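Local coordinates for protein hemolysin (Streptococcus suis, PDB 3HVN) that probably binds cholesterol in host cell membranes and lyses the cells by changing shape, oligomerising and inserting as a pore, at residues Y46-I51 and T365-D370; E50-E55 and R372-L377; N71-V76 and V389-A394; S285-Q290 and T385-H390. The protein carries 1 engineered substitution. All coordinates share one frame; numbering follows the deposited sequence.

Overall arrangement
Interactions 1 and 2 lie about 8 Å apart by their centres and share E50 and I51; probable backbone bonds between the end of strand 359-367 and residues 372-374 join them. Interactions 3 and 4, centres about 12 Å apart, share V389 and H390. The long strand 376-401 serves interactions 2, 3 and 4, spanning about 48 Å between the centres of 2 and 3. None is fully buried. Interaction 1 rests on ring and proline packing around a buried phenylalanine, while interaction 2 adds a backbone bond to a buried leucine. Interaction 3 is true antiparallel pairing within a sheet; interaction 4, a surface contact, relies on one serine bond and an arginine laid across the same strand.

Interaction 1. Residues Y46-I51 and T365-D370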
loop_
_atom_site.group_PDB
_atom_site.type_symbol
_atom_site.label_atom_id
_atom_site.label_comp_id
_atom_site.label_asym_id
_atom_site.label_seq_id
_atom_site.Cartn_x
_atom_site.Cartn_y
_atom_site.Cartn_z
ATOM N N TYR A 46 7.023 -31.454 -17.432
ATOM C CA TYR A 46 5.963 -30.497 -17.136
ATOM C C TYR A 46 6.490 -29.067 -17.176
ATOM O O TYR A 46 7.699 -28.842 -17.239
ATOM C CB TYR A 46 5.335 -30.790 -15.771
ATOM C CG TYR A 46 6.314 -30.752 -14.618
ATOM C CD1 TYR A 46 6.681 -29.548 -14.032
ATOM C CD2 TYR A 46 6.867 -31.920 -14.111
ATOM C CE1 TYR A 46 7.574 -29.508 -12.977
ATOM C CE2 TYR A 46 7.760 -31.891 -13.056
ATOM C CZ TYR A 46 8.110 -30.682 -12.493
ATOM O OH TYR A 46 8.998 -30.645 -11.443
ATOM N N GLU A 47 5.576 -28.104 -17.141
ATOM C CA GLU A 47 5.945 -26.694 -17.136
ATOM C C GLU A 47 5.541 -26.030 -15.822
ATOM O O GLU A 47 4.400 -25.595 -15.661
ATOM C CB GLU A 47 5.321 -25.972 -18.333
ATOM C CG GLU A 47 3.900 -26.409 -18.651
ATOM C CD GLU A 47 3.461 -25.986 -20.039
ATOM O OE1 GLU A 47 4.297 -25.437 -20.786
ATOM O OE2 GLU A 47 2.280 -26.205 -20.383
ATOM N N PRO A 48 6.490 -25.952 -14.877
ATOM C CA PRO A 48 6.288 -25.455 -13.511
ATOM C C PRO A 48 5.621 -24.085 -13.450
ATOM O O PRO A 48 4.652 -23.909 -12.711
ATOM C CB PRO A 48 7.716 -25.364 -12.963
ATOM C CG PRO A 48 8.473 -26.381 -13.734
ATOM C CD PRO A 48 7.885 -26.361 -15.113
ATOM N N GLN A 49 6.137 -23.125 -14.212
ATOM C CA GLN A 49 5.623 -21.762 -14.164
ATOM C C GLN A 49 4.192 -21.665 -14.688
ATOM O O GLN A 49 3.375 -20.920 -14.148
ATOM C CB GLN A 49 6.536 -20.814 -14.944
ATOM C CG GLN A 49 6.093 -19.358 -14.920
ATOM C CD GLN A 49 6.141 -18.748 -13.530
ATOM O OE1 GLN A 49 6.486 -19.417 -12.555
ATOM N NE2 GLN A 49 5.796 -17.471 -13.434
ATOM N N GLU A 50 3.895 -22.422 -15.737
ATOM C CA GLU A 50 2.579 -22.375 -16.364
ATOM C C GLU A 50 1.512 -23.072 -15.524
ATOM O O GLU A 50 0.317 -22.865 -15.732
ATOM C CB GLU A 50 2.630 -22.984 -17.767
ATOM C CG GLU A 50 3.593 -22.281 -18.711
ATOM C CD GLU A 50 3.244 -20.819 -18.924
ATOM O OE1 GLU A 50 2.073 -20.445 -18.701
ATOM O OE2 GLU A 50 4.140 -20.045 -19.319
ATOM N N ILE A 51 1.948 -23.895 -14.576
ATOM C CA ILE A 51 1.019 -24.610 -13.708
ATOM C C ILE A 51 0.840 -23.874 -12.381
ATOM O O ILE A 51 0.045 -24.282 -11.533
ATOM C CB ILE A 51 1.481 -26.060 -13.449
ATOM C CG1 ILE A 51 0.297 -26.936 -13.031
ATOM C CG2 ILE A 51 2.586 -26.095 -12.403
ATOM C CD1 ILE A 51 0.652 -28.396 -12.850
ATOM N N THR A 365 8.223 -23.511 -1.150
ATOM C CA THR A 365 8.320 -24.894 -1.604
ATOM C C THR A 365 9.127 -25.007 -2.894
ATOM O O THR A 365 9.249 -24.042 -3.649
ATOM C CB THR A 365 6.926 -25.511 -1.836
ATOM O OG1 THR A 365 6.260 -24.810 -2.893
ATOM C CG2 THR A 365 6.087 -25.427 -0.570
ATOM N N ASN A 366 9.674 -26.194 -3.136
ATOM C CA ASN A 366 10.427 -26.465 -4.355
ATOM C C ASN A 366 9.928 -27.726 -5.053
ATOM O O ASN A 366 9.503 -28.679 -4.398
ATOM C CB ASN A 366 11.920 -26.602 -4.046
ATOM C CG ASN A 366 12.536 -25.308 -3.549
ATOM O OD1 ASN A 366 11.968 -24.230 -3.717
ATOM N ND2 ASN A 366 13.709 -25.411 -2.934
ATOM N N PHE A 367 9.975 -27.726 -6.381
ATOM C CA PHE A 367 9.598 -28.903 -7.154
ATOM C C PHE A 367 10.548 -30.055 -6.849
ATOM O O PHE A 367 11.760 -29.863 -6.768
ATOM C CB PHE A 367 9.607 -28.590 -8.652
ATOM C CG PHE A 367 8.441 -27.759 -9.104
ATOM C CD1 PHE A 367 7.300 -28.361 -9.607
ATOM C CD2 PHE A 367 8.485 -26.378 -9.026
ATOM C CE1 PHE A 367 6.224 -27.601 -10.024
ATOM C CE2 PHE A 367 7.412 -25.612 -9.442
ATOM C CZ PHE A 367 6.280 -26.225 -9.941
ATOM N N VAL A 368 9.996 -31.251 -6.678
ATOM C CA VAL A 368 10.803 -32.408 -6.304
ATOM C C VAL A 368 11.792 -32.811 -7.399
ATOM O O VAL A 368 12.872 -33.326 -7.110
ATOM C CB VAL A 368 9.922 -33.619 -5.930
ATOM C CG1 VAL A 368 10.788 -34.824 -5.600
ATOM C CG2 VAL A 368 9.022 -33.273 -4.755
ATOM N N LYS A 369 11.424 -32.566 -8.652
ATOM C CA LYS A 369 12.256 -32.962 -9.785
ATOM C C LYS A 369 13.597 -32.231 -9.823
ATOM O O LYS A 369 14.646 -32.828 -9.588
ATOM C CB LYS A 369 11.511 -32.750 -11.106
ATOM C CG LYS A 369 12.337 -33.082 -12.340
ATOM C CD LYS A 369 11.543 -32.870 -13.619
ATOM C CE LYS A 369 11.142 -31.413 -13.788
ATOM N NZ LYS A 369 12.325 -30.513 -13.868
ATOM N N ASP A 370 13.553 -30.936 -10.122
ATOM C CA ASP A 370 14.770 -30.151 -10.306
ATOM C C ASP A 370 15.035 -29.189 -9.151
ATOM O O ASP A 370 15.882 -28.302 -9.255
ATOM C CB ASP A 370 14.707 -29.377 -11.627
ATOM C CG ASP A 370 13.474 -28.496 -11.729
ATOM O OD1 ASP A 370 12.701 -28.430 -10.749
ATOM O OD2 ASP A 370 13.278 -27.869 -12.790
#
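F367 points its ring into the loop at residues 46-51 and meets Y46 and P48 there. Its chi1 of -74° sets CG anti to the carbonyl carbon and sends the ring across toward that loop. Starting at CB, the side chain first meets the Y46 hydroxyl, OH lying 3.5 Å from F367 CB. On the CD1 branch the neighbour is still Y46, whose CE1 comes within 3.6 Å of F367 CD1. The rings are turned 27° to each other and displaced so far, 5.5 Å between centroids, that little of one lies over the other; this is a sidelong contact and not a full stack. Farther out P48 takes over. Its CB stands over one face of the F367 ring, offset toward the rim, 3.8 Å from the centroid and 28° off the ring normal, which is CH-pi geometry. At the tip, I51 CG2 approaches the ring edge near its plane, 4.4 Å from F367 CZ.

The other side chain to reach Y46 is that of K369. It leaves the backbone extended and then bends at chi3 and chi4, bringing CE 3.3 Å from Y46 OH while NZ turns to D370. The K369 NZ to D370 OD2 salt bridge measures 3.0 Å, and D370 OD1 accepts the backbone N-H of R372. L52 also touches F367, and F41 of helix 37-43 touches K369. An aromatic ring with a proline CB over one face, at the end of a strand, thus anchors the N-terminal loop to the antiparallel sheet of the cholesterol-dependent cytolysin fold.

Interaction 2. Residues E50-E55 and R372-L377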
loop_
_atom_site.group_PDB
_atom_site.type_symbol
_atom_site.label_atom_id
_atom_site.label_comp_id
_atom_site.label_asym_id
_atom_site.label_seq_id
_atom_site.Cartn_x
_atom_site.Cartn_y
_atom_site.Cartn_z
ATOM N N GLU A 50 3.895 -22.422 -15.737
ATOM C CA GLU A 50 2.579 -22.375 -16.364
ATOM C C GLU A 50 1.512 -23.072 -15.524
ATOM O O GLU A 50 0.317 -22.865 -15.732
ATOM C CB GLU A 50 2.630 -22.984 -17.767
ATOM C CG GLU A 50 3.593 -22.281 -18.711
ATOM C CD GLU A 50 3.244 -20.819 -18.924
ATOM O OE1 GLU A 50 2.073 -20.445 -18.701
ATOM O OE2 GLU A 50 4.140 -20.045 -19.319
ATOM N N ILE A 51 1.948 -23.895 -14.576
ATOM C CA ILE A 51 1.019 -24.610 -13.708
ATOM C C ILE A 51 0.840 -23.874 -12.381
ATOM O O ILE A 51 0.045 -24.282 -11.533
ATOM C CB ILE A 51 1.481 -26.060 -13.449
ATOM C CG1 ILE A 51 0.297 -26.936 -13.031
ATOM C CG2 ILE A 51 2.586 -26.095 -12.403
ATOM C CD1 ILE A 51 0.652 -28.396 -12.850
ATOM N N LEU A 52 1.584 -22.786 -12.213
ATOM C CA LEU A 52 1.466 -21.944 -11.028
ATOM C C LEU A 52 1.133 -20.513 -11.435
ATOM O O LEU A 52 1.746 -19.559 -10.952
ATOM C CB LEU A 52 2.766 -21.966 -10.221
ATOM C CG LEU A 52 3.203 -23.311 -9.638
ATOM C CD1 LEU A 52 4.590 -23.204 -9.023
ATOM C CD2 LEU A 52 2.194 -23.807 -8.614
ATOM N N THR A 53 0.157 -20.371 -12.326
ATOM C CA THR A 53 -0.192 -19.068 -12.882
ATOM C C THR A 53 -1.588 -18.610 -12.468
ATOM O O THR A 53 -2.514 -19.415 -12.370
ATOM C CB THR A 53 -0.100 -19.078 -14.421
ATOM O OG1 THR A 53 1.236 -19.411 -14.820
ATOM C CG2 THR A 53 -0.469 -17.717 -14.991
ATOM N N ASN A 54 -1.726 -17.310 -12.229
ATOM C CA ASN A 54 -3.013 -16.715 -11.887
ATOM C C ASN A 54 -3.346 -15.520 -12.775
ATOM O O ASN A 54 -2.850 -14.410 -12.560
ATOM C CB ASN A 54 -3.047 -16.305 -10.413
ATOM C CG ASN A 54 -3.277 -17.482 -9.486
ATOM O OD1 ASN A 54 -3.707 -18.552 -9.918
ATOM N ND2 ASN A 54 -2.999 -17.290 -8.202
ATOM N N GLU A 55 -4.186 -15.762 -13.777
ATOM C CA GLU A 55 -4.626 -14.711 -14.685
ATOM C C GLU A 55 -5.759 -13.907 -14.060
ATOM O O GLU A 55 -5.976 -13.962 -12.849
ATOM C CB GLU A 55 -5.091 -15.314 -16.011
ATOM C CG GLU A 55 -6.225 -16.318 -15.867
ATOM C CD GLU A 55 -6.758 -16.795 -17.206
ATOM O OE1 GLU A 55 -6.436 -16.165 -18.235
ATOM O OE2 GLU A 55 -7.501 -17.798 -17.227
ATOM N N ARG A 372 13.533 -26.721 -8.265
ATOM C CA ARG A 372 13.260 -25.335 -8.627
ATOM C C ARG A 372 12.246 -24.702 -7.682
ATOM O O ARG A 372 11.265 -25.339 -7.300
ATOM C CB ARG A 372 12.758 -25.221 -10.069
ATOM C CG ARG A 372 11.765 -24.080 -10.262
ATOM C CD ARG A 372 11.928 -23.369 -11.596
ATOM N NE ARG A 372 11.376 -24.123 -12.716
ATOM C CZ ARG A 372 10.966 -23.567 -13.852
ATOM N NH1 ARG A 372 11.035 -22.253 -14.011
ATOM N NH2 ARG A 372 10.478 -24.323 -14.826
ATOM N N PRO A 373 12.487 -23.440 -7.300
ATOM C CA PRO A 373 11.549 -22.683 -6.467
ATOM C C PRO A 373 10.183 -22.578 -7.137
ATOM O O PRO A 373 10.086 -22.065 -8.252
ATOM C CB PRO A 373 12.197 -21.299 -6.380
ATOM C CG PRO A 373 13.646 -21.542 -6.622
ATOM C CD PRO A 373 13.702 -22.667 -7.609
ATOM N N ALA A 374 9.146 -23.068 -6.465
ATOM C CA ALA A 374 7.790 -23.001 -6.995
ATOM C C ALA A 374 7.269 -21.569 -6.947
ATOM O O ALA A 374 6.595 -21.175 -5.994
ATOM C CB ALA A 374 6.870 -23.931 -6.221
ATOM N N GLN A 375 7.586 -20.794 -7.979
ATOM C CA GLN A 375 7.201 -19.389 -8.025
ATOM C C GLN A 375 5.796 -19.194 -8.579
ATOM O O GLN A 375 5.573 -19.297 -9.786
ATOM C CB GLN A 375 8.200 -18.584 -8.859
ATOM C CG GLN A 375 9.583 -18.480 -8.243
ATOM C CD GLN A 375 10.502 -17.570 -9.034
ATOM O OE1 GLN A 375 10.131 -17.061 -10.092
ATOM N NE2 GLN A 375 11.710 -17.361 -8.524
ATOM N N ILE A 376 4.851 -18.913 -7.690
ATOM C CA ILE A 376 3.494 -18.585 -8.102
ATOM C C ILE A 376 3.476 -17.228 -8.797
ATOM O O ILE A 376 4.035 -16.249 -8.290
ATOM C CB ILE A 376 2.518 -18.557 -6.907
ATOM C CG1 ILE A 376 2.177 -19.979 -6.454
ATOM C CG2 ILE A 376 1.247 -17.811 -7.274
ATOM C CD1 ILE A 376 3.302 -20.686 -5.728
ATOM N N LEU A 377 2.847 -17.180 -9.967
ATOM C CA LEU A 377 2.686 -15.935 -10.704
ATOM C C LEU A 377 1.230 -15.495 -10.642
ATOM O O LEU A 377 0.326 -16.329 -10.600
ATOM C CB LEU A 377 3.125 -16.109 -12.159
ATOM C CG LEU A 377 2.931 -14.904 -13.083
ATOM C CD1 LEU A 377 3.634 -13.674 -12.530
ATOM C CD2 LEU A 377 3.420 -15.219 -14.488
#
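L52 and A374 form the close-packed half of this contact: L52 CD1 lies 3.7 Å from A374 CB, and L52 CB faces I376 CG1 at 4.3 Å. L52 alone buries about 100 Å² against residues 372-377, the most of any residue here. Its chi1 of -63° puts CG beside its own backbone N and directs the branch at A374, which centres an inverse gamma turn; F367 backs both residues. Next to the L52 and I376 carbons, L377 N donates to L52 O over 2.8 Å with an N-H...O angle of 176°, a straight bond. The same oxygen also receives a CA-H contact from I376.

Two residues on, at N54, the geometry slackens. N54 N reaches L377 O at 2.8 Å, but the angle falls to 122° and the bond is weak. T53 turns its hydroxyl to the Q49 carbonyl instead of to the partner segment. On the outer side the exposed Q375 turns its CB away from residues 50-55. The chemistry therefore implies a loosely formed parallel pairing, in which one straight and one weak backbone bond join strand 53-54 to the start of strand 376-401 and N54 continues the link to N379.

Interaction 3. Residues N71-V76 and V389-A394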
loop_
_atom_site.group_PDB
_atom_site.type_symbol
_atom_site.label_atom_id
_atom_site.label_comp_id
_atom_site.label_asym_id
_atom_site.label_seq_id
_atom_site.Cartn_x
_atom_site.Cartn_y
_atom_site.Cartn_z
ATOM N N ASN A 71 -17.842 22.645 -1.179
ATOM C CA ASN A 71 -17.547 23.583 -0.100
ATOM C C ASN A 71 -16.383 24.525 -0.400
ATOM O O ASN A 71 -15.398 24.561 0.338
ATOM C CB ASN A 71 -17.284 22.826 1.204
ATOM C CG ASN A 71 -18.446 21.937 1.606
ATOM O OD1 ASN A 71 -19.475 21.893 0.932
ATOM N ND2 ASN A 71 -18.286 21.219 2.712
ATOM N N GLY A 72 -16.501 25.285 -1.484
ATOM C CA GLY A 72 -15.475 26.241 -1.862
ATOM C C GLY A 72 -14.190 25.579 -2.323
ATOM O O GLY A 72 -13.137 26.217 -2.392
ATOM N N ARG A 73 -14.280 24.291 -2.640
ATOM C CA ARG A 73 -13.124 23.534 -3.104
ATOM C C ARG A 73 -13.423 22.842 -4.429
ATOM O O ARG A 73 -14.583 22.618 -4.775
ATOM C CB ARG A 73 -12.709 22.499 -2.057
ATOM C CG ARG A 73 -12.424 23.083 -0.684
ATOM C CD ARG A 73 -12.064 21.993 0.311
ATOM N NE ARG A 73 -11.861 22.524 1.656
ATOM C CZ ARG A 73 -11.538 21.783 2.710
ATOM N NH1 ARG A 73 -11.379 20.473 2.579
ATOM N NH2 ARG A 73 -11.373 22.351 3.898
ATOM N N PHE A 74 -12.371 22.508 -5.169
ATOM C CA PHE A 74 -12.524 21.817 -6.443
ATOM C C PHE A 74 -11.925 20.416 -6.381
ATOM O O PHE A 74 -10.726 20.251 -6.147
ATOM C CB PHE A 74 -11.883 22.622 -7.576
ATOM C CG PHE A 74 -12.189 22.090 -8.947
ATOM C CD1 PHE A 74 -13.487 22.093 -9.430
ATOM C CD2 PHE A 74 -11.182 21.594 -9.755
ATOM C CE1 PHE A 74 -13.775 21.605 -10.691
ATOM C CE2 PHE A 74 -11.463 21.106 -11.019
ATOM C CZ PHE A 74 -12.761 21.112 -11.486
ATOM N N VAL A 75 -12.771 19.412 -6.585
ATOM C CA VAL A 75 -12.347 18.019 -6.533
ATOM C C VAL A 75 -12.081 17.459 -7.927
ATOM O O VAL A 75 -13.008 17.222 -8.702
ATOM C CB VAL A 75 -13.397 17.136 -5.831
ATOM C CG1 VAL A 75 -13.020 15.667 -5.946
ATOM C CG2 VAL A 75 -13.545 17.544 -4.374
ATOM N N VAL A 76 -10.805 17.259 -8.238
ATOM C CA VAL A 76 -10.403 16.653 -9.500
ATOM C C VAL A 76 -10.262 15.147 -9.327
ATOM O O VAL A 76 -9.319 14.670 -8.695
ATOM C CB VAL A 76 -9.066 17.227 -10.001
ATOM C CG1 VAL A 76 -8.610 16.494 -11.254
ATOM C CG2 VAL A 76 -9.194 18.718 -10.266
ATOM N N VAL A 389 -7.712 18.188 -4.381
ATOM C CA VAL A 389 -8.514 19.301 -3.884
ATOM C C VAL A 389 -7.880 20.645 -4.227
ATOM O O VAL A 389 -6.679 20.843 -4.042
ATOM C CB VAL A 389 -8.737 19.207 -2.360
ATOM C CG1 VAL A 389 -7.409 19.256 -1.621
ATOM C CG2 VAL A 389 -9.660 20.320 -1.889
ATOM N N HIS A 390 -8.693 21.565 -4.736
ATOM C CA HIS A 390 -8.217 22.899 -5.082
ATOM C C HIS A 390 -9.069 23.971 -4.407
ATOM O O HIS A 390 -10.196 24.236 -4.824
ATOM C CB HIS A 390 -8.211 23.089 -6.599
ATOM C CG HIS A 390 -7.442 22.038 -7.335
ATOM N ND1 HIS A 390 -6.068 22.060 -7.447
ATOM C CD2 HIS A 390 -7.853 20.929 -7.994
ATOM C CE1 HIS A 390 -5.667 21.012 -8.144
ATOM N NE2 HIS A 390 -6.731 20.309 -8.488
ATOM N N ASN A 391 -8.516 24.581 -3.364
ATOM C CA ASN A 391 -9.245 25.557 -2.558
ATOM C C ASN A 391 -9.682 26.799 -3.328
ATOM O O ASN A 391 -9.135 27.116 -4.384
ATOM C CB ASN A 391 -8.406 25.977 -1.348
ATOM C CG ASN A 391 -8.197 24.847 -0.362
ATOM O OD1 ASN A 391 -8.905 23.840 -0.394
ATOM N ND2 ASN A 391 -7.225 25.009 0.527
ATOM N N SER A 392 -10.674 27.496 -2.782
ATOM C CA SER A 392 -11.109 28.773 -3.332
ATOM C C SER A 392 -9.991 29.804 -3.208
ATOM O O SER A 392 -8.982 29.558 -2.547
ATOM C CB SER A 392 -12.363 29.262 -2.602
ATOM O OG SER A 392 -12.783 30.526 -3.086
ATOM N N SER A 393 -10.171 30.954 -3.848
ATOM C CA SER A 393 -9.185 32.028 -3.785
ATOM C C SER A 393 -9.874 33.385 -3.654
ATOM O O SER A 393 -10.820 33.677 -4.381
ATOM C CB SER A 393 -8.289 32.004 -5.024
ATOM O OG SER A 393 -7.227 32.932 -4.906
ATOM N N ALA A 394 -9.400 34.209 -2.726
ATOM C CA ALA A 394 -10.040 35.493 -2.454
ATOM C C ALA A 394 -9.171 36.687 -2.843
ATOM O O ALA A 394 -8.026 36.814 -2.393
ATOM C CB ALA A 394 -10.443 35.584 -0.990
#
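G72 sets its carbonyl oxygen against S392, 3.1 Å from S392 CB, where the chain of residues 71-76 comes into line with its partner. R73 follows, opposite N391 in a non-hydrogen-bonded antiparallel pair. Its chain runs extended from CG to NE beside the N391 side chain, the two pointing the same way, and R73 CG lies 3.6 Å from N391 OD1. V389 adds an apolar part to this face: its CG2 sits 3.7 Å from R73 CD and also touches R73 CB. F74 turns to the other face and pairs with H390 through both backbone bonds, F74 N to H390 O and H390 N to F74 O, each 2.8 Å. Both are bent; in the first the angle at hydrogen is 140° and F74 N stands 41° out of the H390 carbonyl plane. F74 places CG anti to its backbone N (chi1 -171°), and the edge of its ring meets H390 CD2. V75, in a non-hydrogen-bonded pair with V389, returns to the R73 face, where it touches R287. V76 closes the walk, its CG2 at the edge of the H390 imidazole, 3.4 Å from NE2; its backbone N probably bonds to T388 O.

Y416, on strand 404-416, touches F74 and V76. Strands 73-88 and 376-401 are therefore held by antiparallel pairing with bent bonds at F74 and H390, between a mixed face, where R73 and N391 lie beside V75 and V389, and a more sheltered face of F74, V76 and H390.

Interaction 4. Residues S285-Q290 and T385-H390; sequences SSRSTQ and TTSTVH
R287 and V389 cross at about a right angle, with R287 CG 3.5 Å from V389 CG1 and R287 NE 3.6 Å from V389 CB. A bend at chi2 (-54°) folds the arginine chain over, sending its guanidinium across the strand with the NE end nearest residues 387-389. One face of that group looks at the S387 hydroxyl, whose OG is 3.9 Å from R287 NE, while the T388 carbonyl carbon lies near the guanidinium plane at its edge. These are packing distances.

The strand being covered is part of the long 376-401 strand, and residues 285-290 form the loop running from strand 276-284 into helix 291-300. In cholesterol-dependent cytolysins the helices that follow this loop probably unfurl into a membrane-spanning hairpin, so the contact joins that region to the long central strand.

S288 comes down beside R287 and points its hydroxyl at the strand backbone. With OG between the backbone N and the carbonyl carbon (chi1 62°), the S288 hydroxyl donates to S387 O at 2.7 Å, approaching nearly in line with the carbonyl (C=O...OG 164°). Alongside, T386 OG1 lies 3.6 Å from S288 CB.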
loop_
_atom_site.group_PDB
_atom_site.type_symbol
_atom_site.label_atom_id
_atom_site.label_comp_id
_atom_site.label_asym_id
_atom_site.label_seq_id
_atom_site.Cartn_x
_atom_site.Cartn_y
_atom_site.Cartn_z
ATOM N N SER A 285 -9.220 9.995 5.738
ATOM C CA SER A 285 -9.976 10.873 4.852
ATOM C C SER A 285 -9.086 11.955 4.245
ATOM O O SER A 285 -9.573 12.990 3.789
ATOM C CB SER A 285 -11.146 11.511 5.604
ATOM O OG SER A 285 -11.958 12.278 4.731
ATOM N N SER A 286 -7.782 11.708 4.244
ATOM C CA SER A 286 -6.820 12.657 3.699
ATOM C C SER A 286 -6.890 12.698 2.177
ATOM O O SER A 286 -7.623 11.926 1.559
ATOM C CB SER A 286 -5.405 12.292 4.144
ATOM O OG SER A 286 -5.082 10.964 3.771
ATOM N N ARG A 287 -6.125 13.606 1.578
ATOM C CA ARG A 287 -6.065 13.717 0.126
ATOM C C ARG A 287 -4.955 12.851 -0.455
ATOM O O ARG A 287 -4.442 11.959 0.215
ATOM C CB ARG A 287 -5.884 15.173 -0.304
ATOM C CG ARG A 287 -7.188 15.870 -0.637
ATOM C CD ARG A 287 -7.965 15.065 -1.666
ATOM N NE ARG A 287 -9.267 15.652 -1.964
ATOM C CZ ARG A 287 -10.349 15.490 -1.210
ATOM N NH1 ARG A 287 -10.285 14.763 -0.103
ATOM N NH2 ARG A 287 -11.495 16.059 -1.560
ATOM N N SER A 288 -4.590 13.118 -1.703
ATOM C CA SER A 288 -3.561 12.339 -2.382
ATOM C C SER A 288 -2.198 13.011 -2.273
ATOM O O SER A 288 -1.412 12.995 -3.221
ATOM C CB SER A 288 -3.928 12.137 -3.852
ATOM O OG SER A 288 -4.005 13.378 -4.532
ATOM N N THR A 289 -1.921 13.599 -1.114
ATOM C CA THR A 289 -0.658 14.296 -0.898
ATOM C C THR A 289 0.043 13.821 0.374
ATOM O O THR A 289 -0.437 14.058 1.483
ATOM C CB THR A 289 -0.859 15.824 -0.831
ATOM O OG1 THR A 289 -1.618 16.261 -1.965
ATOM C CG2 THR A 289 0.484 16.539 -0.820
ATOM N N GLN A 290 1.176 13.146 0.196
ATOM C CA GLN A 290 2.019 12.699 1.306
ATOM C C GLN A 290 1.427 11.516 2.078
ATOM O O GLN A 290 1.974 11.093 3.103
ATOM C CB GLN A 290 2.326 13.861 2.259
ATOM C CG GLN A 290 2.714 15.154 1.555
ATOM C CD GLN A 290 3.221 16.213 2.514
ATOM O OE1 GLN A 290 2.513 17.170 2.832
ATOM N NE2 GLN A 290 4.450 16.044 2.986
ATOM N N THR A 385 -7.546 5.262 -8.462
ATOM C CA THR A 385 -8.381 6.450 -8.377
ATOM C C THR A 385 -7.720 7.517 -7.514
ATOM O O THR A 385 -7.649 7.384 -6.292
ATOM C CB THR A 385 -9.769 6.123 -7.794
ATOM O OG1 THR A 385 -10.306 4.965 -8.445
ATOM C CG2 THR A 385 -10.716 7.298 -7.988
ATOM N N THR A 386 -7.235 8.574 -8.157
ATOM C CA THR A 386 -6.601 9.675 -7.443
ATOM C C THR A 386 -7.383 10.974 -7.623
ATOM O O THR A 386 -7.700 11.374 -8.744
ATOM C CB THR A 386 -5.138 9.879 -7.889
ATOM O OG1 THR A 386 -4.590 11.028 -7.234
ATOM C CG2 THR A 386 -5.056 10.070 -9.397
ATOM N N SER A 387 -7.699 11.623 -6.507
ATOM C CA SER A 387 -8.423 12.888 -6.532
ATOM C C SER A 387 -7.534 14.017 -6.025
ATOM O O SER A 387 -6.532 13.772 -5.355
ATOM C CB SER A 387 -9.694 12.798 -5.686
ATOM O OG SER A 387 -9.385 12.552 -4.324
ATOM N N THR A 388 -7.904 15.252 -6.347
ATOM C CA THR A 388 -7.124 16.410 -5.928
ATOM C C THR A 388 -8.031 17.561 -5.507
ATOM O O THR A 388 -9.003 17.876 -6.191
ATOM C CB THR A 388 -6.188 16.890 -7.051
ATOM O OG1 THR A 388 -5.488 15.770 -7.605
ATOM C CG2 THR A 388 -5.183 17.898 -6.514
ATOM N N VAL A 389 -7.712 18.188 -4.381
ATOM C CA VAL A 389 -8.514 19.301 -3.884
ATOM C C VAL A 389 -7.880 20.645 -4.227
ATOM O O VAL A 389 -6.679 20.843 -4.042
ATOM C CB VAL A 389 -8.737 19.207 -2.360
ATOM C CG1 VAL A 389 -7.409 19.256 -1.621
ATOM C CG2 VAL A 389 -9.660 20.320 -1.889
ATOM N N HIS A 390 -8.693 21.565 -4.736
ATOM C CA HIS A 390 -8.217 22.899 -5.082
ATOM C C HIS A 390 -9.069 23.971 -4.407
ATOM O O HIS A 390 -10.196 24.236 -4.824
ATOM C CB HIS A 390 -8.211 23.089 -6.599
ATOM C CG HIS A 390 -7.442 22.038 -7.335
ATOM N ND1 HIS A 390 -6.068 22.060 -7.447
ATOM C CD2 HIS A 390 -7.853 20.929 -7.994
ATOM C CE1 HIS A 390 -5.667 21.012 -8.144
ATOM N NE2 HIS A 390 -6.731 20.309 -8.488
#